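Local coordinates for protein cellulose hydrolase (Bacillus licheniformis, PDB 4YZT) that hydrolyses internal beta-1,4-glucosidic bonds of cellulose as a three-module endoglucanase of glycoside hydrolase family 5, at residues V55-R64 with V100-F109; E325-N336 with F418-M426. All blocks are in the same frame, centred on the assembly; numbering follows the deposited sequence. Where two conformers were deposited one is given.

Interaction 1: residues V55-R64 with V100-F109; sequences VREHTFDDIR and VTDWALEREF
Arg-107 NH2 is shared by two carboxylates: it gives one hydrogen to Glu-57 OE2 (2.9 Å, nearly straight) and another to Asp-61 OD2 at 3.1 Å, an oxygen tilted from the guanidinium plane. Asp-61 is gripped side-on, because Arg-107 NE also donates to Asp-61 OD1 at 2.7 Å, meeting that oxygen from above the carboxylate plane. With Arg-107 NH1 bonded to Trp-103 O, all three guanidinium nitrogens donate, which fixes the rotation of the group. Glu-57 also covers the indole. Its CG is anti to the backbone N (chi1 -172°) and the chain runs extended over the Trp-103 face, CG lying 3.5 Å from the five-membered ring centroid in a CH-pi contact; the carboxylate stacks nearly flush, its plane only 6° from the ring's. This pairing joins two successive outer helices of the TIM barrel, 57-66 and 91-105; the axes of their 57-64 and 100-105 portions approach to 9.4 Å and cross at -31°. Phe-60 packs between the two helices: CZ meets Val-100 CG1 at 3.7 Å, Ala-104 lies over one face of the ring, and Phe-60 CB packs on Arg-107 CD. The Phe-109 ring turns its edge toward the backbone of Phe-60, Ile-63 and Arg-64.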
loop_
_atom_site.group_PDB
_atom_site.type_symbol
_atom_site.label_atom_id
_atom_site.label_comp_id
_atom_site.label_asym_id
_atom_site.label_seq_id
_atom_site.Cartn_x
_atom_site.Cartn_y
_atom_site.Cartn_z
ATOM N N VAL A 55 9.075 14.117 -10.207
ATOM C CA VAL A 55 9.873 13.779 -9.036
ATOM C C VAL A 55 11.113 14.662 -8.956
ATOM O O VAL A 55 11.760 14.950 -9.966
ATOM C CB VAL A 55 10.276 12.273 -9.031
ATOM C CG1 VAL A 55 11.082 11.918 -10.277
ATOM C CG2 VAL A 55 11.043 11.923 -7.750
ATOM N N ARG A 56 11.407 15.136 -7.749
ATOM C CA ARG A 56 12.624 15.886 -7.495
ATOM C C ARG A 56 13.758 14.917 -7.192
ATOM O O ARG A 56 13.526 13.863 -6.607
ATOM C CB ARG A 56 12.430 16.857 -6.328
ATOM C CG ARG A 56 11.135 17.641 -6.394
ATOM C CD ARG A 56 11.290 18.920 -7.189
ATOM N NE ARG A 56 12.461 19.683 -6.762
ATOM C CZ ARG A 56 12.543 20.342 -5.607
ATOM N NH1 ARG A 56 11.525 20.325 -4.749
ATOM N NH2 ARG A 56 13.648 21.013 -5.303
ATOM N N GLU A 57 14.975 15.271 -7.592
ATOM C CA GLU A 57 16.125 14.413 -7.325
ATOM C C GLU A 57 16.234 14.052 -5.834
ATOM O O GLU A 57 16.551 12.912 -5.495
ATOM C CB GLU A 57 17.423 15.081 -7.805
ATOM C CG GLU A 57 18.643 14.169 -7.737
ATOM C CD GLU A 57 19.936 14.869 -8.132
ATOM O OE1 GLU A 57 19.881 15.984 -8.693
ATOM O OE2 GLU A 57 21.012 14.301 -7.876
ATOM N N HIS A 58 15.926 14.997 -4.946
ATOM C CA HIS A 58 16.174 14.778 -3.525
ATOM C C HIS A 58 15.227 13.752 -2.917
ATOM O O HIS A 58 15.482 13.233 -1.830
ATOM C CB HIS A 58 16.104 16.099 -2.736
ATOM C CG HIS A 58 14.745 16.728 -2.693
ATOM N ND1 HIS A 58 14.499 17.987 -3.190
ATOM C CD2 HIS A 58 13.568 16.285 -2.189
ATOM C CE1 HIS A 58 13.224 18.289 -3.010
ATOM N NE2 HIS A 58 12.635 17.271 -2.412
ATOM N N THR A 59 14.151 13.424 -3.625
ATOM C CA THR A 59 13.260 12.379 -3.153
ATOM C C THR A 59 14.016 11.048 -3.085
ATOM O O THR A 59 13.796 10.249 -2.166
ATOM C CB THR A 59 12.008 12.284 -4.048
ATOM O OG1 THR A 59 11.248 13.493 -3.896
ATOM C CG2 THR A 59 11.142 11.101 -3.666
ATOM N N PHE A 60 14.942 10.815 -4.017
ATOM C CA PHE A 60 15.716 9.575 -3.975
ATOM C C PHE A 60 16.702 9.560 -2.808
ATOM O O PHE A 60 16.979 8.504 -2.233
ATOM C CB PHE A 60 16.423 9.343 -5.312
ATOM C CG PHE A 60 15.468 8.975 -6.415
ATOM C CD1 PHE A 60 14.932 7.703 -6.471
ATOM C CD2 PHE A 60 15.054 9.923 -7.354
ATOM C CE1 PHE A 60 14.007 7.346 -7.454
ATOM C CE2 PHE A 60 14.133 9.572 -8.353
ATOM C CZ PHE A 60 13.616 8.282 -8.403
ATOM N N ASP A 61 17.205 10.732 -2.441
ATOM C CA ASP A 61 18.030 10.841 -1.246
ATOM C C ASP A 61 17.201 10.525 -0.001
ATOM O O ASP A 61 17.707 9.924 0.944
ATOM C CB ASP A 61 18.642 12.230 -1.151
ATOM C CG ASP A 61 19.710 12.460 -2.197
ATOM O OD1 ASP A 61 20.593 11.584 -2.389
ATOM O OD2 ASP A 61 19.650 13.516 -2.837
ATOM N N ASP A 62 15.933 10.934 -0.014
ATOM C CA ASP A 62 15.036 10.710 1.110
ATOM C C ASP A 62 14.736 9.220 1.254
ATOM O O ASP A 62 14.655 8.691 2.364
ATOM C CB ASP A 62 13.727 11.505 0.936
ATOM C CG ASP A 62 13.914 13.018 1.115
ATOM O OD1 ASP A 62 14.909 13.435 1.730
ATOM O OD2 ASP A 62 13.051 13.796 0.638
ATOM N N ILE A 63 14.583 8.533 0.126
ATOM C CA ILE A 63 14.283 7.106 0.171
ATOM C C ILE A 63 15.530 6.341 0.608
ATOM O O ILE A 63 15.450 5.335 1.319
ATOM C CB ILE A 63 13.788 6.605 -1.183
ATOM C CG1 ILE A 63 12.502 7.355 -1.548
ATOM C CG2 ILE A 63 13.500 5.113 -1.128
ATOM C CD1 ILE A 63 11.360 7.145 -0.537
ATOM N N ARG A 64 16.686 6.831 0.193
ATOM C CA ARG A 64 17.938 6.263 0.675
ATOM C C ARG A 64 18.066 6.440 2.191
ATOM O O ARG A 64 18.438 5.502 2.910
ATOM C CB ARG A 64 19.120 6.909 -0.047
ATOM C CG ARG A 64 20.463 6.264 0.209
ATOM C CD ARG A 64 21.532 7.219 -0.283
ATOM N NE ARG A 64 22.601 6.547 -0.992
ATOM C CZ ARG A 64 23.474 7.161 -1.781
ATOM N NH1 ARG A 64 23.421 8.485 -1.971
ATOM N NH2 ARG A 64 24.412 6.442 -2.380
ATOM N N VAL A 100 15.713 10.180 -14.466
ATOM C CA VAL A 100 15.173 9.677 -13.209
ATOM C C VAL A 100 15.799 8.323 -12.876
ATOM O O VAL A 100 16.151 8.072 -11.733
ATOM C CB VAL A 100 13.624 9.570 -13.250
ATOM C CG1 VAL A 100 13.090 8.828 -12.040
ATOM C CG2 VAL A 100 13.006 10.954 -13.335
ATOM N N THR A 101 15.975 7.467 -13.877
ATOM C CA THR A 101 16.574 6.161 -13.622
ATOM C C THR A 101 18.013 6.335 -13.118
ATOM O O THR A 101 18.432 5.645 -12.185
ATOM C CB THR A 101 16.560 5.255 -14.877
ATOM O OG1 THR A 101 15.212 5.064 -15.313
ATOM C CG2 THR A 101 17.131 3.890 -14.546
ATOM N N ASP A 102 18.757 7.259 -13.719
ATOM C CA ASP A 102 20.148 7.505 -13.314
ATOM C C ASP A 102 20.237 8.018 -11.875
ATOM O O ASP A 102 21.103 7.590 -11.112
ATOM C CB ASP A 102 20.825 8.504 -14.259
ATOM C CG ASP A 102 21.363 7.847 -15.524
ATOM O OD1 ASP A 102 21.473 6.602 -15.563
ATOM O OD2 ASP A 102 21.684 8.582 -16.480
ATOM N N TRP A 103 19.336 8.925 -11.507
ATOM C CA TRP A 103 19.277 9.415 -10.130
ATOM C C TRP A 103 19.186 8.276 -9.118
ATOM O O TRP A 103 19.879 8.285 -8.086
ATOM C CB TRP A 103 18.087 10.375 -9.953
ATOM C CG TRP A 103 18.328 11.745 -10.510
ATOM C CD1 TRP A 103 19.536 12.307 -10.842
ATOM C CD2 TRP A 103 17.332 12.734 -10.808
ATOM N NE1 TRP A 103 19.350 13.590 -11.314
ATOM C CE2 TRP A 103 18.005 13.869 -11.316
ATOM C CE3 TRP A 103 15.942 12.767 -10.698
ATOM C CZ2 TRP A 103 17.324 15.024 -11.708
ATOM C CZ3 TRP A 103 15.273 13.906 -11.084
ATOM C CH2 TRP A 103 15.961 15.020 -11.583
ATOM N N ALA A 104 18.342 7.288 -9.414
ATOM C CA ALA A 104 18.179 6.158 -8.515
ATOM C C ALA A 104 19.451 5.314 -8.528
ATOM O O ALA A 104 19.966 4.922 -7.476
ATOM C CB ALA A 104 16.963 5.319 -8.919
ATOM N N LEU A 105 19.966 5.036 -9.724
ATOM C CA LEU A 105 21.142 4.172 -9.816
ATOM C C LEU A 105 22.355 4.795 -9.138
ATOM O O LEU A 105 23.179 4.093 -8.537
ATOM C CB LEU A 105 21.478 3.868 -11.276
ATOM C CG LEU A 105 20.544 2.897 -11.986
ATOM C CD1 LEU A 105 20.863 2.902 -13.481
ATOM C CD2 LEU A 105 20.715 1.500 -11.409
ATOM N N GLU A 106 22.488 6.111 -9.223
ATOM C CA GLU A 106 23.644 6.770 -8.638
ATOM C C GLU A 106 23.585 6.761 -7.110
ATOM O O GLU A 106 24.576 7.047 -6.440
ATOM C CB GLU A 106 23.763 8.195 -9.178
ATOM C CG GLU A 106 24.138 8.208 -10.650
ATOM C CD GLU A 106 23.984 9.561 -11.302
ATOM O OE1 GLU A 106 23.636 10.534 -10.597
ATOM O OE2 GLU A 106 24.225 9.645 -12.524
ATOM N N ARG A 107 22.425 6.421 -6.560
ATOM C CA ARG A 107 22.274 6.269 -5.111
ATOM C C ARG A 107 22.442 4.808 -4.699
ATOM O O ARG A 107 22.111 4.424 -3.576
ATOM C CB ARG A 107 20.923 6.823 -4.655
ATOM C CG ARG A 107 21.028 8.313 -4.419
ATOM C CD ARG A 107 19.903 9.108 -4.996
ATOM N NE ARG A 107 20.178 10.531 -4.825
ATOM C CZ ARG A 107 20.495 11.359 -5.816
ATOM N NH1 ARG A 107 20.553 10.912 -7.072
ATOM N NH2 ARG A 107 20.738 12.635 -5.550
ATOM N N GLU A 108 22.983 4.021 -5.630
ATOM C CA GLU A 108 23.311 2.610 -5.437
ATOM C C GLU A 108 22.104 1.706 -5.216
ATOM O O GLU A 108 22.267 0.550 -4.825
ATOM C CB GLU A 108 24.290 2.446 -4.271
ATOM C CG GLU A 108 25.541 3.257 -4.434
ATOM C CD GLU A 108 26.654 2.435 -5.036
ATOM O OE1 GLU A 108 26.445 1.847 -6.115
ATOM O OE2 GLU A 108 27.731 2.368 -4.399
ATOM N N PHE A 109 20.898 2.215 -5.467
ATOM C CA PHE A 109 19.707 1.359 -5.476
ATOM C C PHE A 109 19.791 0.259 -6.533
ATOM O O PHE A 109 20.380 0.444 -7.614
ATOM C CB PHE A 109 18.436 2.176 -5.764
ATOM C CG PHE A 109 18.025 3.108 -4.655
ATOM C CD1 PHE A 109 17.682 2.617 -3.398
ATOM C CD2 PHE A 109 17.919 4.470 -4.882
ATOM C CE1 PHE A 109 17.277 3.482 -2.380
ATOM C CE2 PHE A 109 17.516 5.334 -3.871
ATOM C CZ PHE A 109 17.199 4.843 -2.616
HETATM O O HOH W 1 22.966 13.688 -9.936
#

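Interaction 2: residues E325-N336 with F418-M426; sequences EIVIQAGRGVPN and FHKGASQVM
Ala-422 lays its methyl against the side of helix 321-330, CB standing 3.8 Å from Glu-325 CB and 4.1 Å from Ile-326 CG1, with Asn-336 OD1 on it too, at 3.4 Å. The same oxygen takes the one direct hydrogen bond of the contact: Ala-422 N donates to Asn-336 OD1 at 2.9 Å, almost straight (175°) and in the carbonyl plane, on a lone pair. At the other end of the amide, Asn-336 ND2 donates to Asp-288 OD1 and only weakly to Ile-326 O, so the group is held from both ends. The helix closes in a Schellman motif with Gly-333 as C-prime residue, and the following residues lead from the catalytic barrel into the X2 module, whose loop 419-423, between strands 409-418 and 424-431, packs back here. With Asn-336 replaced by alanine, Ala-422 N is likely to be left without its acceptor and Asp-288 without this donor. Gly-421, at a phi of 82°, brings its CA to 3.8 Å from Pro-335 O, beside Val-334 CG1. Gln-329 CG, set beside the backbone N by chi1 (-65°), lies 3.8 Å from Ala-422 N; the bend at chi2 then turns the amide so that one water joins Gln-329 OE1 to Gly-421 N.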
loop_
_atom_site.group_PDB
_atom_site.type_symbol
_atom_site.label_atom_id
_atom_site.label_comp_id
_atom_site.label_asym_id
_atom_site.label_seq_id
_atom_site.Cartn_x
_atom_site.Cartn_y
_atom_site.Cartn_z
ATOM N N GLU A 325 9.381 2.105 9.554
ATOM C CA GLU A 325 10.494 1.478 10.251
ATOM C C GLU A 325 10.296 -0.035 10.342
ATOM O O GLU A 325 11.265 -0.795 10.258
ATOM C CB GLU A 325 10.681 2.071 11.653
ATOM C CG GLU A 325 11.016 3.565 11.691
ATOM C CD GLU A 325 12.317 3.944 10.987
ATOM O OE1 GLU A 325 13.112 3.052 10.610
ATOM O OE2 GLU A 325 12.553 5.164 10.833
ATOM N N ILE A 326 9.045 -0.463 10.497
ATOM C CA ILE A 326 8.723 -1.878 10.500
ATOM C C ILE A 326 9.146 -2.526 9.177
ATOM O O ILE A 326 9.760 -3.587 9.179
ATOM C CB ILE A 326 7.222 -2.109 10.759
ATOM C CG1 ILE A 326 6.939 -1.970 12.256
ATOM C CG2 ILE A 326 6.786 -3.485 10.280
ATOM C CD1 ILE A 326 5.454 -1.912 12.607
ATOM N N VAL A 327 8.841 -1.879 8.055
ATOM C CA VAL A 327 9.198 -2.436 6.744
ATOM C C VAL A 327 10.717 -2.527 6.563
ATOM O O VAL A 327 11.235 -3.532 6.088
ATOM C CB VAL A 327 8.577 -1.591 5.599
ATOM C CG1 VAL A 327 9.206 -1.933 4.244
ATOM C CG2 VAL A 327 7.059 -1.797 5.553
ATOM N N ILE A 328 11.419 -1.479 6.969
ATOM C CA ILE A 328 12.878 -1.429 6.919
ATOM C C ILE A 328 13.545 -2.562 7.716
ATOM O O ILE A 328 14.481 -3.211 7.237
ATOM C CB ILE A 328 13.370 -0.063 7.446
ATOM C CG1 ILE A 328 12.917 1.032 6.481
ATOM C CG2 ILE A 328 14.893 -0.050 7.649
ATOM C CD1 ILE A 328 13.344 0.790 5.050
ATOM N N GLN A 329 13.059 -2.796 8.929
ATOM C CA GLN A 329 13.622 -3.844 9.782
ATOM C C GLN A 329 13.201 -5.239 9.296
ATOM O O GLN A 329 14.034 -6.131 9.112
ATOM C CB GLN A 329 13.190 -3.620 11.232
ATOM C CG GLN A 329 13.751 -2.334 11.832
ATOM C CD GLN A 329 15.261 -2.369 11.937
ATOM O OE1 GLN A 329 15.843 -3.396 12.285
ATOM N NE2 GLN A 329 15.908 -1.242 11.638
ATOM N N ALA A 330 11.905 -5.418 9.067
ATOM C CA ALA A 330 11.407 -6.710 8.624
ATOM C C ALA A 330 12.015 -7.110 7.272
ATOM O O ALA A 330 12.273 -8.287 7.029
ATOM C CB ALA A 330 9.886 -6.695 8.543
ATOM N N GLY A 331 12.261 -6.129 6.410
ATOM C CA GLY A 331 12.822 -6.400 5.098
ATOM C C GLY A 331 14.281 -6.817 5.162
ATOM O O GLY A 331 14.827 -7.308 4.165
ATOM N N ARG A 332 14.912 -6.607 6.323
ATOM C CA ARG A 332 16.268 -7.095 6.589
ATOM C C ARG A 332 16.261 -8.355 7.454
ATOM O O ARG A 332 17.309 -8.786 7.950
ATOM C CB ARG A 332 17.100 -6.003 7.270
ATOM C CG ARG A 332 17.537 -4.906 6.327
ATOM C CD ARG A 332 18.109 -3.692 7.067
ATOM N NE ARG A 332 18.766 -2.788 6.126
ATOM C CZ ARG A 332 18.127 -1.922 5.340
ATOM N NH1 ARG A 332 16.797 -1.836 5.391
ATOM N NH2 ARG A 332 18.813 -1.144 4.501
ATOM N N GLY A 333 15.078 -8.932 7.648
ATOM C CA GLY A 333 14.943 -10.164 8.411
ATOM C C GLY A 333 14.901 -9.981 9.919
ATOM O O GLY A 333 15.134 -10.926 10.665
ATOM N N VAL A 334 14.607 -8.766 10.367
ATOM C CA VAL A 334 14.566 -8.464 11.800
ATOM C C VAL A 334 13.115 -8.324 12.261
ATOM O O VAL A 334 12.399 -7.443 11.807
ATOM C CB VAL A 334 15.349 -7.176 12.116
ATOM C CG1 VAL A 334 15.341 -6.882 13.613
ATOM C CG2 VAL A 334 16.781 -7.289 11.589
ATOM N N PRO A 335 12.661 -9.228 13.129
ATOM C CA PRO A 335 11.290 -9.139 13.641
ATOM C C PRO A 335 11.045 -7.900 14.510
ATOM O O PRO A 335 11.937 -7.446 15.236
ATOM C CB PRO A 335 11.146 -10.413 14.470
ATOM C CG PRO A 335 12.139 -11.365 13.852
ATOM C CD PRO A 335 13.306 -10.502 13.485
ATOM N N ASN A 336 9.825 -7.378 14.422
ATOM C CA ASN A 336 9.406 -6.209 15.182
ATOM C C ASN A 336 8.350 -6.567 16.214
ATOM O O ASN A 336 7.397 -7.296 15.911
ATOM C CB ASN A 336 8.841 -5.135 14.246
ATOM C CG ASN A 336 9.791 -4.783 13.128
ATOM O OD1 ASN A 336 10.754 -4.038 13.329
ATOM N ND2 ASN A 336 9.522 -5.307 11.933
ATOM N N PHE A 418 12.837 -1.360 21.873
ATOM C CA PHE A 418 13.230 -2.761 21.998
ATOM C C PHE A 418 14.702 -2.896 21.626
ATOM O O PHE A 418 15.240 -2.044 20.927
ATOM C CB PHE A 418 12.327 -3.652 21.128
ATOM C CG PHE A 418 10.870 -3.549 21.498
ATOM C CD1 PHE A 418 10.326 -4.384 22.463
ATOM C CD2 PHE A 418 10.058 -2.583 20.922
ATOM C CE1 PHE A 418 8.989 -4.271 22.823
ATOM C CE2 PHE A 418 8.723 -2.464 21.288
ATOM C CZ PHE A 418 8.197 -3.308 22.241
ATOM N N HIS A 419 15.361 -3.936 22.131
ATOM C CA HIS A 419 16.786 -4.112 21.880
ATOM C C HIS A 419 17.050 -4.198 20.382
ATOM O O HIS A 419 18.035 -3.653 19.891
ATOM C CB HIS A 419 17.312 -5.359 22.587
ATOM C CG HIS A 419 18.788 -5.562 22.429
ATOM N ND1 HIS A 419 19.323 -6.592 21.684
ATOM C CD2 HIS A 419 19.842 -4.867 22.923
ATOM C CE1 HIS A 419 20.644 -6.524 21.727
ATOM N NE2 HIS A 419 20.983 -5.487 22.471
ATOM N N LYS A 420 16.153 -4.869 19.663
ATOM C CA LYS A 420 16.208 -4.938 18.203
ATOM C C LYS A 420 14.818 -4.721 17.588
ATOM O O LYS A 420 13.794 -4.892 18.256
ATOM C CB LYS A 420 16.788 -6.277 17.750
ATOM C CG LYS A 420 18.247 -6.453 18.148
ATOM C CD LYS A 420 18.743 -7.859 17.869
ATOM C CE LYS A 420 20.145 -8.064 18.444
ATOM N NZ LYS A 420 20.625 -9.468 18.267
ATOM N N GLY A 421 14.799 -4.322 16.321
ATOM C CA GLY A 421 13.559 -4.040 15.622
ATOM C C GLY A 421 13.033 -2.649 15.934
ATOM O O GLY A 421 13.559 -1.946 16.802
ATOM N N ALA A 422 11.969 -2.268 15.231
ATOM C CA ALA A 422 11.409 -0.925 15.329
ATOM C C ALA A 422 10.820 -0.614 16.711
ATOM O O ALA A 422 10.344 -1.504 17.413
ATOM C CB ALA A 422 10.350 -0.741 14.252
ATOM N N SER A 423 10.859 0.657 17.102
ATOM C CA SER A 423 10.129 1.087 18.286
ATOM C C SER A 423 8.633 1.142 17.983
ATOM O O SER A 423 8.228 1.342 16.843
ATOM C CB SER A 423 10.605 2.458 18.764
ATOM O OG SER A 423 11.929 2.392 19.265
ATOM N N GLN A 424 7.826 0.960 19.016
ATOM C CA GLN A 424 6.382 1.111 18.901
ATOM C C GLN A 424 5.980 2.414 19.589
ATOM O O GLN A 424 6.505 2.747 20.656
ATOM C CB GLN A 424 5.675 -0.085 19.528
ATOM C CG GLN A 424 5.841 -1.382 18.752
ATOM C CD GLN A 424 4.860 -1.483 17.607
ATOM O OE1 GLN A 424 3.676 -1.763 17.805
ATOM N NE2 GLN A 424 5.335 -1.221 16.405
ATOM N N VAL A 425 5.065 3.152 18.972
ATOM C CA VAL A 425 4.580 4.416 19.530
ATOM C C VAL A 425 3.074 4.380 19.821
ATOM O O VAL A 425 2.269 4.185 18.913
ATOM C CB VAL A 425 4.852 5.584 18.577
ATOM C CG1 VAL A 425 4.283 6.883 19.150
ATOM C CG2 VAL A 425 6.343 5.699 18.273
ATOM N N MET A 426 2.693 4.577 21.079
ATOM C CA MET A 426 1.283 4.580 21.462
ATOM C C MET A 426 0.763 6.002 21.682
ATOM O O MET A 426 1.286 6.731 22.526
ATOM C CB MET A 426 1.081 3.748 22.733
ATOM C CG MET A 426 -0.372 3.544 23.141
ATOM S SD MET A 426 -0.526 2.596 24.669
ATOM C CE MET A 426 -0.085 3.829 25.872
HETATM O O HOH W 2 17.240 -3.862 14.637
#

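In the fold
Both contacts involve outer helices of the same eight-stranded barrel. Interaction 1 pairs the helices that follow the first and second strands, 34-36 and 70-73; interaction 2 uses helix 321-330, which follows the last strand, 299-303, and so closes the ring beside helix 57-66. Their centres lie 24 Å apart and their nearest atoms about 6 Å, without touching; Arg-332 reaches across to Gly-67 O, just past helix 57-66. Segment 55-64 starts soon after Trp-50 and Asn-51, and 100-109 runs into strand 110-114, ahead of His-116 and His-117, all glycan-pocket residues. Such barrels carry the active site at the strands' C-terminal ends; interaction 2, at a helix C-terminus beside the X2 module, lies at the opposite end and contributes no pocket residue.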